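Local atomic coordinates of heme-binding protein A (PDB entry 3TPA), a protein that probably binds glutathione as the periplasmic substrate-binding component of a transport system, although it carries the name of a heme-binding protein. Residues A[24-29]-A[117-121]; A[308-313]-A[481-487]; A[356-362]-A[391-396]. The protein carries 1 engineered substitution. One frame throughout, in Å; residues are numbered along the deposited sequence. Where two conformers were deposited one is given.

Contact 1: residues A[24-29]-A[117-121]; sequences AITNDA and GTYFY
Asn27 lays its CB over one face of the Phe120 ring, 3.6 Å from the ring centroid and 28° off the normal, a CH-pi contact displaced toward the rim. CG stands anti to the backbone N (chi1 179°), which carries the amide on across the ring, ND2 coming 3.5 Å from Phe120 CZ with the two planes 35° apart.

Apolar contact is made by the CG2 branch of Ile25, which reaches Tyr119 CE1 at 3.5 Å and also touches CA of Gly117. Ala24 CB approaches the same Tyr119 CE1 more loosely.

Among polar contacts, Ile25 CA approaches Thr118 O at 3.4 Å in a CA-H...O contact, and Thr26 O lies in the plane of the Tyr121 ring, at its edge. Water carries the hydrogen bonding between the two backbones. Water 2 accepts from Tyr121 N at 3.0 Å and can donate to Ala24 O and Thr26 O; water 3 links Thr118 N to Ile25 O, donating to the latter at 2.9 Å.

Tyr119, the N-cap of helix 120-124, sends its OH to His112 O and, with Ala24, touches Gln104 of helix 94-105. The loop between strand 9-14 and helix 36-39 is thereby set against the start of helix 120-124; Trp124, at the far end of this short helix, meets the rings of both Phe120 and Tyr121.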
loop_
_atom_site.group_PDB
_atom_site.type_symbol
_atom_site.label_atom_id
_atom_site.label_comp_id
_atom_site.label_asym_id
_atom_site.label_seq_id
_atom_site.Cartn_x
_atom_site.Cartn_y
_atom_site.Cartn_z
ATOM N N ALA A 24 -10.394 -11.299 2.056
ATOM C CA ALA A 24 -10.578 -10.978 3.473
ATOM C C ALA A 24 -9.433 -11.518 4.344
ATOM O O ALA A 24 -9.087 -10.927 5.373
ATOM C CB ALA A 24 -11.926 -11.518 3.980
ATOM N N ILE A 25 -8.849 -12.638 3.934
ATOM C CA ILE A 25 -7.862 -13.330 4.783
ATOM C C ILE A 25 -6.452 -13.383 4.209
ATOM O O ILE A 25 -5.668 -14.257 4.553
ATOM C CB ILE A 25 -8.310 -14.770 5.138
ATOM C CG1 ILE A 25 -8.508 -15.599 3.871
ATOM C CG2 ILE A 25 -9.608 -14.745 5.936
ATOM C CD1 ILE A 25 -8.744 -17.083 4.127
ATOM N N THR A 26 -6.136 -12.427 3.350
ATOM C CA THR A 26 -4.868 -12.412 2.651
ATOM C C THR A 26 -3.869 -11.527 3.360
ATOM O O THR A 26 -4.210 -10.447 3.834
ATOM C CB THR A 26 -5.047 -11.888 1.234
ATOM O OG1 THR A 26 -5.788 -12.843 0.474
ATOM C CG2 THR A 26 -3.694 -11.652 0.574
ATOM N N ASN A 27 -2.631 -12.005 3.411
ATOM C CA ASN A 27 -1.526 -11.327 4.071
ATOM C C ASN A 27 -0.659 -10.678 3.017
ATOM O O ASN A 27 -0.225 -9.537 3.156
ATOM C CB ASN A 27 -0.698 -12.363 4.832
ATOM C CG ASN A 27 0.506 -11.761 5.536
ATOM O OD1 ASN A 27 0.900 -10.625 5.271
ATOM N ND2 ASN A 27 1.107 -12.535 6.431
ATOM N N ASP A 28 -0.416 -11.448 1.964
ATOM C CA ASP A 28 0.436 -11.066 0.852
ATOM C C ASP A 28 -0.350 -10.296 -0.203
ATOM O O ASP A 28 -1.132 -10.881 -0.938
ATOM C CB ASP A 28 1.022 -12.342 0.236
ATOM C CG ASP A 28 1.921 -12.061 -0.941
ATOM O OD1 ASP A 28 3.032 -11.539 -0.715
ATOM O OD2 ASP A 28 1.520 -12.364 -2.084
ATOM N N ALA A 29 -0.136 -8.986 -0.286
ATOM C CA ALA A 29 -0.919 -8.150 -1.202
ATOM C C ALA A 29 -0.913 -8.670 -2.656
ATOM O O ALA A 29 -1.821 -8.401 -3.437
ATOM C CB ALA A 29 -0.465 -6.674 -1.129
ATOM N N GLY A 117 -8.834 -18.462 9.130
ATOM C CA GLY A 117 -8.560 -17.150 8.576
ATOM C C GLY A 117 -8.072 -16.122 9.581
ATOM O O GLY A 117 -8.461 -16.145 10.749
ATOM N N THR A 118 -7.225 -15.213 9.098
ATOM C CA THR A 118 -6.671 -14.117 9.885
ATOM C C THR A 118 -6.932 -12.822 9.132
ATOM O O THR A 118 -6.638 -12.723 7.939
ATOM C CB THR A 118 -5.172 -14.271 9.998
ATOM O OG1 THR A 118 -4.661 -14.568 8.698
ATOM C CG2 THR A 118 -4.812 -15.428 10.930
ATOM N N TYR A 119 -7.456 -11.815 9.821
ATOM C CA TYR A 119 -7.917 -10.622 9.126
ATOM C C TYR A 119 -6.863 -9.539 9.195
ATOM O O TYR A 119 -7.037 -8.500 9.839
ATOM C CB TYR A 119 -9.298 -10.217 9.654
ATOM C CG TYR A 119 -10.215 -11.406 9.509
ATOM C CD1 TYR A 119 -10.764 -11.727 8.272
ATOM C CD2 TYR A 119 -10.485 -12.250 10.592
ATOM C CE1 TYR A 119 -11.574 -12.846 8.105
ATOM C CE2 TYR A 119 -11.290 -13.377 10.432
ATOM C CZ TYR A 119 -11.834 -13.664 9.184
ATOM O OH TYR A 119 -12.637 -14.770 9.005
ATOM N N PHE A 120 -5.756 -9.822 8.510
ATOM C CA PHE A 120 -4.580 -8.978 8.537
ATOM C C PHE A 120 -4.911 -7.527 8.244
ATOM O O PHE A 120 -4.416 -6.639 8.902
ATOM C CB PHE A 120 -3.551 -9.439 7.495
ATOM C CG PHE A 120 -2.949 -10.776 7.778
ATOM C CD1 PHE A 120 -2.034 -10.933 8.810
ATOM C CD2 PHE A 120 -3.285 -11.877 7.002
ATOM C CE1 PHE A 120 -1.479 -12.169 9.072
ATOM C CE2 PHE A 120 -2.726 -13.109 7.253
ATOM C CZ PHE A 120 -1.822 -13.256 8.291
ATOM N N TYR A 121 -5.704 -7.281 7.213
ATOM C CA TYR A 121 -5.929 -5.909 6.785
ATOM C C TYR A 121 -6.936 -5.212 7.696
ATOM O O TYR A 121 -6.767 -4.044 8.054
ATOM C CB TYR A 121 -6.334 -5.852 5.305
ATOM C CG TYR A 121 -5.159 -5.656 4.371
ATOM C CD1 TYR A 121 -4.473 -6.736 3.847
ATOM C CD2 TYR A 121 -4.738 -4.386 4.016
ATOM C CE1 TYR A 121 -3.401 -6.556 3.001
ATOM C CE2 TYR A 121 -3.657 -4.195 3.164
ATOM C CZ TYR A 121 -2.994 -5.287 2.662
ATOM O OH TYR A 121 -1.914 -5.105 1.816
HETATM O O HOH W 1 -8.736 -8.370 6.866
HETATM O O HOH W 2 -6.451 -9.355 5.134
HETATM O O HOH W 3 -5.655 -16.163 6.729
#

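Contact 2: residues A[308-313]-A[481-487]; sequences GGGTVA and FAHSINY
Ile485 rests against the glycine run that leads into strand 310-312. Its CB lies 3.8 Å from Gly309 O; CG1 passes Gly310 N and reaches toward Thr311 CG2; CD1, at the end of an extended chain (chi2 174°), touches Gly310 N and Thr311 CG2, each at 3.6 Å. The side chains of Ile485 and Thr311 meet at about a right angle, methyl against methyl. Thr311 turns its OG1 between its own N and carbonyl carbon (chi1 67°), which brings CG2 to the isoleucine, while OG1 is hydrogen-bonded to Glu267 OE2.

The backbones pair antiparallel. Thr311 and His483 form a hydrogen-bonded pair, with Thr311 N to His483 O and His483 N to Thr311 O both 2.9 Å. At the ends the geometry changes: Ile485 N reaches Gly309 O, and Ala313 N reaches Phe481 O at 3.0 Å, from well above the carbonyl planes. Gly310 and Ser484 are a non-hydrogen-bonded pair with CA atoms 4.2 Å apart.

Ala313 CB sits over one face of the His483 imidazole, 3.7 Å from its centroid, a CH-pi contact nearest NE2; ND1 is hydrogen-bonded to Asn270 O. Just before strand 310-312, Gly309 CA lies at the edge of the Tyr487 ring. Phe481 and Ala482 of strand 478-491 together face Ala272 of strand 261-276, a classic beta bulge in the former.

Strand 310-312 is an edge strand of a mixed sheet, attached to 478-491 by main-chain bonds. The threonine hydroxyl and imidazole ND1 are both tied to strand 261-276, so the polar groups bind one strand further in while the direct side-chain contact is methyl on methyl and methyl on imidazole.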
loop_
_atom_site.group_PDB
_atom_site.type_symbol
_atom_site.label_atom_id
_atom_site.label_comp_id
_atom_site.label_asym_id
_atom_site.label_seq_id
_atom_site.Cartn_x
_atom_site.Cartn_y
_atom_site.Cartn_z
ATOM N N GLY A 308 18.150 3.022 -10.776
ATOM C CA GLY A 308 17.152 3.631 -11.635
ATOM C C GLY A 308 15.723 3.480 -11.135
ATOM O O GLY A 308 14.835 4.240 -11.525
ATOM N N GLY A 309 15.492 2.492 -10.275
ATOM C CA GLY A 309 14.145 2.195 -9.805
ATOM C C GLY A 309 13.756 2.935 -8.546
ATOM O O GLY A 309 13.194 2.354 -7.617
ATOM N N GLY A 310 14.033 4.231 -8.512
ATOM C CA GLY A 310 13.729 5.023 -7.330
ATOM C C GLY A 310 13.859 6.492 -7.624
ATOM O O GLY A 310 14.492 6.871 -8.598
ATOM N N THR A 311 13.243 7.325 -6.790
ATOM C CA THR A 311 13.376 8.761 -6.936
ATOM C C THR A 311 13.676 9.406 -5.607
ATOM O O THR A 311 13.214 8.942 -4.567
ATOM C CB THR A 311 12.094 9.397 -7.469
ATOM O OG1 THR A 311 11.076 9.276 -6.479
ATOM C CG2 THR A 311 11.637 8.697 -8.726
ATOM N N VAL A 312 14.438 10.492 -5.653
ATOM C CA VAL A 312 14.779 11.250 -4.458
ATOM C C VAL A 312 13.514 11.837 -3.825
ATOM O O VAL A 312 12.718 12.467 -4.507
ATOM C CB VAL A 312 15.779 12.385 -4.797
ATOM C CG1 VAL A 312 15.906 13.361 -3.642
ATOM C CG2 VAL A 312 17.134 11.806 -5.138
ATOM N N ALA A 313 13.323 11.611 -2.526
ATOM C CA ALA A 313 12.156 12.163 -1.806
ATOM C C ALA A 313 12.421 13.585 -1.310
ATOM O O ALA A 313 13.481 13.871 -0.746
ATOM C CB ALA A 313 11.780 11.275 -0.634
ATOM N N PHE A 481 14.773 10.042 2.083
ATOM C CA PHE A 481 15.639 10.076 0.904
ATOM C C PHE A 481 15.094 9.463 -0.399
ATOM O O PHE A 481 15.541 9.839 -1.475
ATOM C CB PHE A 481 17.048 9.535 1.222
ATOM C CG PHE A 481 17.081 8.077 1.633
ATOM C CD1 PHE A 481 17.041 7.069 0.676
ATOM C CD2 PHE A 481 17.194 7.722 2.981
ATOM C CE1 PHE A 481 17.083 5.724 1.045
ATOM C CE2 PHE A 481 17.246 6.375 3.369
ATOM C CZ PHE A 481 17.182 5.373 2.390
ATOM N N ALA A 482 14.144 8.531 -0.328
ATOM C CA ALA A 482 13.670 7.909 -1.565
ATOM C C ALA A 482 12.240 7.410 -1.517
ATOM O O ALA A 482 11.718 7.031 -0.455
ATOM C CB ALA A 482 14.585 6.760 -1.963
ATOM N N HIS A 483 11.613 7.429 -2.682
ATOM C CA HIS A 483 10.443 6.617 -2.934
ATOM C C HIS A 483 10.861 5.576 -3.970
ATOM O O HIS A 483 11.659 5.865 -4.859
ATOM C CB HIS A 483 9.309 7.457 -3.523
ATOM C CG HIS A 483 9.041 8.729 -2.774
ATOM N ND1 HIS A 483 8.521 8.740 -1.505
ATOM C CD2 HIS A 483 9.218 10.019 -3.130
ATOM C CE1 HIS A 483 8.375 9.996 -1.102
ATOM N NE2 HIS A 483 8.786 10.789 -2.070
ATOM N N SER A 484 10.344 4.360 -3.866
ATOM C CA SER A 484 10.696 3.373 -4.889
ATOM C C SER A 484 9.835 3.646 -6.114
ATOM O O SER A 484 8.823 4.353 -6.028
ATOM C CB SER A 484 10.469 1.951 -4.380
ATOM O OG SER A 484 9.080 1.643 -4.390
ATOM N N ILE A 485 10.252 3.115 -7.258
ATOM C CA ILE A 485 9.428 3.167 -8.459
ATOM C C ILE A 485 8.841 1.797 -8.760
ATOM O O ILE A 485 9.550 0.798 -8.727
ATOM C CB ILE A 485 10.229 3.625 -9.678
ATOM C CG1 ILE A 485 10.582 5.104 -9.552
ATOM C CG2 ILE A 485 9.416 3.387 -10.953
ATOM C CD1 ILE A 485 11.491 5.625 -10.643
ATOM N N ASN A 486 7.544 1.742 -9.050
ATOM C CA ASN A 486 6.933 0.481 -9.449
ATOM C C ASN A 486 6.904 0.373 -10.959
ATOM O O ASN A 486 6.635 1.355 -11.656
ATOM C CB ASN A 486 5.508 0.359 -8.905
ATOM C CG ASN A 486 5.471 0.107 -7.402
ATOM O OD1 ASN A 486 6.249 -0.691 -6.870
ATOM N ND2 ASN A 486 4.557 0.776 -6.716
ATOM N N TYR A 487 7.159 -0.826 -11.459
ATOM C CA TYR A 487 7.133 -1.066 -12.894
ATOM C C TYR A 487 6.085 -2.084 -13.272
ATOM O O TYR A 487 5.929 -3.101 -12.610
ATOM C CB TYR A 487 8.492 -1.577 -13.369
ATOM C CG TYR A 487 9.608 -0.586 -13.205
ATOM C CD1 TYR A 487 9.699 0.518 -14.036
ATOM C CD2 TYR A 487 10.565 -0.748 -12.217
ATOM C CE1 TYR A 487 10.718 1.442 -13.890
ATOM C CE2 TYR A 487 11.605 0.179 -12.062
ATOM C CZ TYR A 487 11.674 1.261 -12.913
ATOM O OH TYR A 487 12.681 2.191 -12.783
HETATM O O HOH W 4 12.791 4.350 -14.076
#

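Contact 3: residues A[356-362]-A[391-396]; sequences WVQPVVR and HEWADF
Trp356 and His391 meet obliquely, the imidazole NE2 lying 3.4 Å above the indole plane, toward its rim. Their planes make 38° and the centroids of the imidazole and the six-membered indole ring are 4.2 Å apart; NE2 and CD2 are the atoms of His391 that do the touching. The indole NE1 is turned to Glu354, its hydrogen-bond partner.

Phe396 takes two CH-pi contacts on one face. Pro359 CD stands 4.0 Å from the ring centroid and only 18° off the normal, with Gln358 CA beside it, and Trp356 O lies at the ring's edge in its plane. With CG anti to the backbone N (chi1 173°), the phenyl ring extends from the helix against Gln358 and Pro359.

Their loop follows strand 351-356, which runs parallel to strand 384-389 in a mixed sheet; helix 368-381 connects the two strands, a beta-alpha-beta crossover. Helix 393-401, with Glu392 as N-cap, starts just after the second strand and sets its first turn on the loop leaving the first. Water 5 joins the backbones there, donating to Val357 O at 2.8 Å and accepting from His391 N.

In one of its two conformers Trp393 lies side by side with Gln358, pointing the same way, Gln358 CG at 3.8 Å from Trp393 CZ3. Val360 CB then lies over one face of its six-membered ring, a CH-pi contact. The Gln358 amide is fixed by a nearly straight bond from NE2 to Val360 O, 2.9 Å long. In that same conformer Arg362, its guanidinium plane perpendicular to the indole, brings NH2 near CZ2.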
loop_
_atom_site.group_PDB
_atom_site.type_symbol
_atom_site.label_atom_id
_atom_site.label_comp_id
_atom_site.label_asym_id
_atom_site.label_seq_id
_atom_site.Cartn_x
_atom_site.Cartn_y
_atom_site.Cartn_z
ATOM N N TRP A 356 21.954 1.576 12.412
ATOM C CA TRP A 356 21.369 0.251 12.355
ATOM C C TRP A 356 20.963 -0.100 10.923
ATOM O O TRP A 356 20.096 0.550 10.336
ATOM C CB TRP A 356 20.167 0.168 13.291
ATOM C CG TRP A 356 20.578 0.182 14.737
ATOM C CD1 TRP A 356 21.648 0.845 15.275
ATOM C CD2 TRP A 356 19.965 -0.531 15.816
ATOM N NE1 TRP A 356 21.722 0.605 16.625
ATOM C CE2 TRP A 356 20.700 -0.234 16.983
ATOM C CE3 TRP A 356 18.854 -1.379 15.914
ATOM C CZ2 TRP A 356 20.366 -0.762 18.236
ATOM C CZ3 TRP A 356 18.519 -1.890 17.159
ATOM C CH2 TRP A 356 19.276 -1.586 18.298
ATOM N N VAL A 357 21.601 -1.126 10.365
ATOM C CA VAL A 357 21.289 -1.597 9.008
ATOM C C VAL A 357 20.102 -2.565 9.010
ATOM O O VAL A 357 20.058 -3.490 9.814
ATOM C CB VAL A 357 22.512 -2.281 8.359
ATOM C CG1 VAL A 357 22.177 -2.796 6.961
ATOM C CG2 VAL A 357 23.695 -1.328 8.306
ATOM N N GLN A 358 19.139 -2.346 8.114
ATOM C CA GLN A 358 17.990 -3.244 7.990
ATOM C C GLN A 358 18.414 -4.561 7.322
ATOM O O GLN A 358 18.973 -4.552 6.232
ATOM C CB GLN A 358 16.850 -2.579 7.212
ATOM C CG GLN A 358 15.679 -3.501 6.959
ATOM C CD GLN A 358 14.422 -2.792 6.522
ATOM O OE1 GLN A 358 14.089 -1.723 7.019
ATOM N NE2 GLN A 358 13.698 -3.400 5.601
ATOM N N PRO A 359 18.161 -5.697 7.990
ATOM C CA PRO A 359 18.731 -6.957 7.513
ATOM C C PRO A 359 17.854 -7.705 6.508
ATOM O O PRO A 359 18.326 -8.666 5.918
ATOM C CB PRO A 359 18.861 -7.765 8.798
ATOM C CG PRO A 359 17.689 -7.331 9.588
ATOM C CD PRO A 359 17.520 -5.859 9.306
ATOM N N VAL A 360 16.608 -7.281 6.331
ATOM C CA VAL A 360 15.688 -7.941 5.408
ATOM C C VAL A 360 15.208 -6.950 4.365
ATOM O O VAL A 360 14.469 -6.020 4.691
ATOM C CB VAL A 360 14.470 -8.506 6.142
ATOM C CG1 VAL A 360 13.419 -8.995 5.151
ATOM C CG2 VAL A 360 14.889 -9.635 7.068
ATOM N N VAL A 361 15.619 -7.148 3.114
ATOM C CA VAL A 361 15.306 -6.194 2.055
ATOM C C VAL A 361 13.806 -6.073 1.785
ATOM O O VAL A 361 13.069 -7.064 1.789
ATOM C CB VAL A 361 16.049 -6.511 0.757
ATOM C CG1 VAL A 361 17.547 -6.534 1.010
ATOM C CG2 VAL A 361 15.588 -7.844 0.196
ATOM N N ARG A 362 13.368 -4.833 1.586
ATOM C CA ARG A 362 12.004 -4.531 1.206
ATOM C C ARG A 362 12.053 -3.670 -0.039
ATOM O O ARG A 362 13.079 -3.049 -0.323
ATOM C CB ARG A 362 11.277 -3.797 2.332
ATOM C CG ARG A 362 11.111 -4.613 3.596
ATOM C CD ARG A 362 9.975 -5.591 3.476
ATOM N NE ARG A 362 9.876 -6.440 4.655
ATOM C CZ ARG A 362 10.084 -7.752 4.657
ATOM N NH1 ARG A 362 10.394 -8.381 3.533
ATOM N NH2 ARG A 362 9.975 -8.442 5.784
ATOM N N HIS A 391 21.729 -6.616 13.024
ATOM C CA HIS A 391 20.820 -7.288 13.949
ATOM C C HIS A 391 19.939 -8.225 13.142
ATOM O O HIS A 391 19.752 -8.012 11.947
ATOM C CB HIS A 391 19.898 -6.268 14.650
ATOM C CG HIS A 391 20.547 -5.506 15.764
ATOM N ND1 HIS A 391 20.849 -6.080 16.983
ATOM C CD2 HIS A 391 20.930 -4.213 15.851
ATOM C CE1 HIS A 391 21.411 -5.176 17.764
ATOM N NE2 HIS A 391 21.470 -4.034 17.102
ATOM N N GLU A 392 19.387 -9.256 13.776
ATOM C CA GLU A 392 18.383 -10.090 13.128
ATOM C C GLU A 392 17.078 -9.310 13.030
ATOM O O GLU A 392 16.823 -8.427 13.833
ATOM C CB GLU A 392 18.143 -11.389 13.902
ATOM C CG GLU A 392 19.336 -12.332 13.947
ATOM C CD GLU A 392 20.074 -12.270 15.269
ATOM O OE1 GLU A 392 20.799 -11.280 15.498
ATOM O OE2 GLU A 392 19.922 -13.207 16.081
ATOM N N TRP A 393 16.253 -9.669 12.058
ATOM C CA TRP A 393 15.014 -8.945 11.742
ATOM C C TRP A 393 14.208 -8.590 12.984
ATOM O O TRP A 393 13.945 -7.414 13.238
ATOM C CB TRP A 393 14.163 -9.767 10.764
ATOM C CG TRP A 393 12.897 -9.114 10.237
ATOM C CD1 TRP A 393 11.659 -9.693 10.153
ATOM C CD2 TRP A 393 12.753 -7.789 9.697
ATOM N NE1 TRP A 393 10.757 -8.814 9.603
ATOM C CE2 TRP A 393 11.401 -7.640 9.310
ATOM C CE3 TRP A 393 13.628 -6.717 9.506
ATOM C CZ2 TRP A 393 10.908 -6.463 8.755
ATOM C CZ3 TRP A 393 13.136 -5.551 8.948
ATOM C CH2 TRP A 393 11.789 -5.433 8.582
ATOM N N ALA A 394 13.825 -9.595 13.766
ATOM C CA ALA A 394 13.008 -9.351 14.949
ATOM C C ALA A 394 13.654 -8.408 15.961
ATOM O O ALA A 394 12.967 -7.557 16.524
ATOM C CB ALA A 394 12.616 -10.669 15.620
ATOM N N ASP A 395 14.960 -8.560 16.194
ATOM C CA ASP A 395 15.666 -7.708 17.151
ATOM C C ASP A 395 15.718 -6.283 16.644
ATOM O O ASP A 395 15.468 -5.338 17.385
ATOM C CB ASP A 395 17.101 -8.195 17.411
ATOM C CG ASP A 395 17.153 -9.413 18.313
ATOM O OD1 ASP A 395 16.208 -9.608 19.102
ATOM O OD2 ASP A 395 18.141 -10.179 18.230
ATOM N N PHE A 396 16.062 -6.157 15.372
ATOM C CA PHE A 396 16.152 -4.873 14.683
ATOM C C PHE A 396 14.874 -4.083 14.923
ATOM O O PHE A 396 14.902 -2.928 15.344
ATOM C CB PHE A 396 16.362 -5.135 13.187
ATOM C CG PHE A 396 16.299 -3.902 12.314
ATOM C CD1 PHE A 396 17.385 -3.054 12.203
ATOM C CD2 PHE A 396 15.150 -3.622 11.571
ATOM C CE1 PHE A 396 17.328 -1.928 11.379
ATOM C CE2 PHE A 396 15.080 -2.507 10.746
ATOM C CZ PHE A 396 16.174 -1.663 10.646
HETATM O O HOH W 5 21.514 -5.848 9.831
#

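Contact 1 comes first and closes before either of the others opens; contact 3 then falls within the chain between the two segments of contact 2. Contacts 2 and 3 belong to one mixed sheet of six strands: contact 2 pairs its edge strand 310-312 with 478-491, whereas contact 3 lies at the ends of the parallel strands 351-356 and 384-389, its centre about 21 Å from that of contact 2. Contact 1 is outside this sheet, its centre about 27 Å from that of contact 2 on the opposite side of the chain's centre, and about 24 Å from that of contact 3. This spread is consistent with the lobed build of family 5 solute-binding proteins, which close around a ligand.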